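Local coordinates for protein neurotoxin (Clostridium botulinum, PDB 3N7L) that probably binds gangliosides on nerve cells through its receptor-binding domain, the portion of this botulinum neurotoxin that recognises the target membrane, at residues L9-K14 with I181-N186. Sequence-based numbering, arbitrary orientation.
Sequences LSLQNK and ITFQMN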
loop_
_atom_site.group_PDB
_atom_site.type_symbol
_atom_site.label_atom_id
_atom_site.label_comp_id
_atom_site.label_asym_id
_atom_site.label_seq_id
_atom_site.Cartn_x
_atom_site.Cartn_y
_atom_site.Cartn_z
ATOM N N LEU A 9 13.958 -18.650 -9.851
ATOM C CA LEU A 9 12.590 -18.978 -9.466
ATOM C C LEU A 9 11.729 -17.756 -9.721
ATOM O O LEU A 9 12.095 -16.638 -9.357
ATOM C CB LEU A 9 12.500 -19.368 -7.989
ATOM C CG LEU A 9 11.066 -19.595 -7.483
ATOM C CD1 LEU A 9 10.392 -20.693 -8.300
ATOM C CD2 LEU A 9 11.084 -19.975 -6.009
ATOM N N SER A 10 10.588 -17.973 -10.359
ATOM C CA SER A 10 9.671 -16.889 -10.675
ATOM C C SER A 10 8.251 -17.410 -10.533
ATOM O O SER A 10 7.640 -17.846 -11.507
ATOM C CB SER A 10 9.920 -16.400 -12.106
ATOM O OG SER A 10 9.021 -15.365 -12.454
ATOM N N LEU A 11 7.733 -17.379 -9.310
ATOM C CA LEU A 11 6.386 -17.864 -9.042
ATOM C C LEU A 11 5.349 -16.846 -9.489
ATOM O O LEU A 11 5.204 -15.784 -8.881
ATOM C CB LEU A 11 6.224 -18.157 -7.551
ATOM C CG LEU A 11 4.866 -18.680 -7.078
ATOM C CD1 LEU A 11 4.478 -19.944 -7.850
ATOM C CD2 LEU A 11 4.946 -18.955 -5.584
ATOM N N GLN A 12 4.634 -17.177 -10.559
ATOM C CA GLN A 12 3.616 -16.291 -11.106
ATOM C C GLN A 12 2.312 -17.004 -11.422
ATOM O O GLN A 12 2.264 -18.225 -11.557
ATOM C CB GLN A 12 4.134 -15.615 -12.375
ATOM C CG GLN A 12 5.069 -14.459 -12.110
ATOM C CD GLN A 12 5.572 -13.820 -13.382
ATOM O OE1 GLN A 12 5.935 -12.642 -13.397
ATOM N NE2 GLN A 12 5.612 -14.595 -14.458
ATOM N N ASN A 13 1.253 -16.214 -11.537
ATOM C CA ASN A 13 -0.071 -16.723 -11.858
ATOM C C ASN A 13 -0.299 -16.472 -13.342
ATOM O O ASN A 13 -0.424 -15.328 -13.765
ATOM C CB ASN A 13 -1.117 -15.976 -11.028
ATOM C CG ASN A 13 -2.538 -16.225 -11.492
ATOM O OD1 ASN A 13 -3.461 -15.563 -11.027
ATOM N ND2 ASN A 13 -2.725 -17.177 -12.402
ATOM N N LYS A 14 -0.331 -17.545 -14.126
ATOM C CA LYS A 14 -0.552 -17.450 -15.566
ATOM C C LYS A 14 -1.691 -18.376 -15.985
ATOM O O LYS A 14 -1.693 -19.561 -15.646
ATOM C CB LYS A 14 0.723 -17.826 -16.332
ATOM C CG LYS A 14 1.476 -16.644 -16.925
ATOM C CD LYS A 14 2.052 -15.734 -15.855
ATOM C CE LYS A 14 2.599 -14.444 -16.460
ATOM N NZ LYS A 14 3.655 -14.701 -17.480
ATOM N N ILE A 181 9.689 -24.777 -0.875
ATOM C CA ILE A 181 9.221 -23.540 -0.259
ATOM C C ILE A 181 7.714 -23.676 -0.078
ATOM O O ILE A 181 6.982 -23.934 -1.036
ATOM C CB ILE A 181 9.513 -22.309 -1.146
ATOM C CG1 ILE A 181 11.012 -22.217 -1.425
ATOM C CG2 ILE A 181 9.046 -21.027 -0.437
ATOM C CD1 ILE A 181 11.371 -21.173 -2.447
ATOM N N THR A 182 7.258 -23.512 1.157
ATOM C CA THR A 182 5.845 -23.643 1.468
ATOM C C THR A 182 5.211 -22.329 1.916
ATOM O O THR A 182 5.602 -21.753 2.938
ATOM C CB THR A 182 5.629 -24.690 2.578
ATOM O OG1 THR A 182 6.139 -25.959 2.146
ATOM C CG2 THR A 182 4.153 -24.825 2.905
ATOM N N PHE A 183 4.238 -21.864 1.137
ATOM C CA PHE A 183 3.499 -20.640 1.442
ATOM C C PHE A 183 2.246 -21.066 2.209
ATOM O O PHE A 183 1.361 -21.718 1.652
ATOM C CB PHE A 183 3.084 -19.923 0.152
ATOM C CG PHE A 183 4.234 -19.337 -0.623
ATOM C CD1 PHE A 183 4.492 -17.965 -0.585
ATOM C CD2 PHE A 183 5.048 -20.149 -1.408
ATOM C CE1 PHE A 183 5.537 -17.416 -1.322
ATOM C CE2 PHE A 183 6.100 -19.605 -2.150
ATOM C CZ PHE A 183 6.344 -18.238 -2.107
ATOM N N GLN A 184 2.178 -20.715 3.487
ATOM C CA GLN A 184 1.036 -21.085 4.309
ATOM C C GLN A 184 1.119 -20.355 5.637
ATOM O O GLN A 184 2.190 -20.260 6.236
ATOM C CB GLN A 184 1.024 -22.604 4.540
ATOM C CG GLN A 184 -0.099 -23.104 5.441
ATOM C CD GLN A 184 -0.124 -24.626 5.562
ATOM O OE1 GLN A 184 0.855 -25.247 5.977
ATOM N NE2 GLN A 184 -1.251 -25.231 5.195
ATOM N N MET A 185 -0.011 -19.830 6.093
ATOM C CA MET A 185 -0.045 -19.111 7.355
ATOM C C MET A 185 -0.218 -20.074 8.524
ATOM O O MET A 185 -1.331 -20.531 8.816
ATOM C CB MET A 185 -1.167 -18.082 7.327
ATOM C CG MET A 185 -1.073 -17.182 6.117
ATOM S SD MET A 185 -2.168 -15.791 6.221
ATOM C CE MET A 185 -1.194 -14.693 7.249
ATOM N N ASN A 186 0.898 -20.376 9.182
ATOM C CA ASN A 186 0.899 -21.293 10.314
ATOM C C ASN A 186 1.258 -20.612 11.623
ATOM O O ASN A 186 2.329 -20.021 11.765
ATOM C CB ASN A 186 1.865 -22.449 10.061
ATOM C CG ASN A 186 1.518 -23.230 8.817
ATOM O OD1 ASN A 186 0.351 -23.505 8.554
ATOM N ND2 ASN A 186 2.534 -23.604 8.048
#
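Leu-9 and Leu-11 of segment 9-14 face Ile-181 and Phe-183 of segment 181-186 across the interior between two beta-sheets, and four buried apolar side chains make up the whole contact. Leu-9 and Ile-181 meet tip to tip, CD2 of the leucine lying 3.8 Å from CD1 of the isoleucine. Two residues further along each strand, Leu-11 and Phe-183 approach from opposite directions; CD2 of Leu-11 reaches the outer rim of the ring obliquely, 3.7 Å from CE2 of Phe-183 and almost as near to its CZ. Both leucines share the same two torsions, CG anti to the backbone N and chi2 near +60° (59° in Leu-9), and turn their CD2 methyls alike, one to each partner. The backbones themselves stay well apart, with 10.8 Å between CA of Leu-9 and CA of Ile-181, a spacing bridged by side chains alone. Beyond this tight pair of contacts the strands diverge. Away from the interface, on the partly exposed face of its strand, ND2 of Asn-186 donates to OE1 of Gln-184 at 3.1 Å. The arrangement is that of a beta-sandwich, consistent with the concanavalin-like N-terminal half of the receptor-binding domain. Strand 7-14 pairs antiparallel with strands 17-20 and 202-211 in one sheet, strand 180-187 with 55-59 and 91-93 in the other, and Phe-208 of strand 202-211 packs edge-to-face with Phe-183.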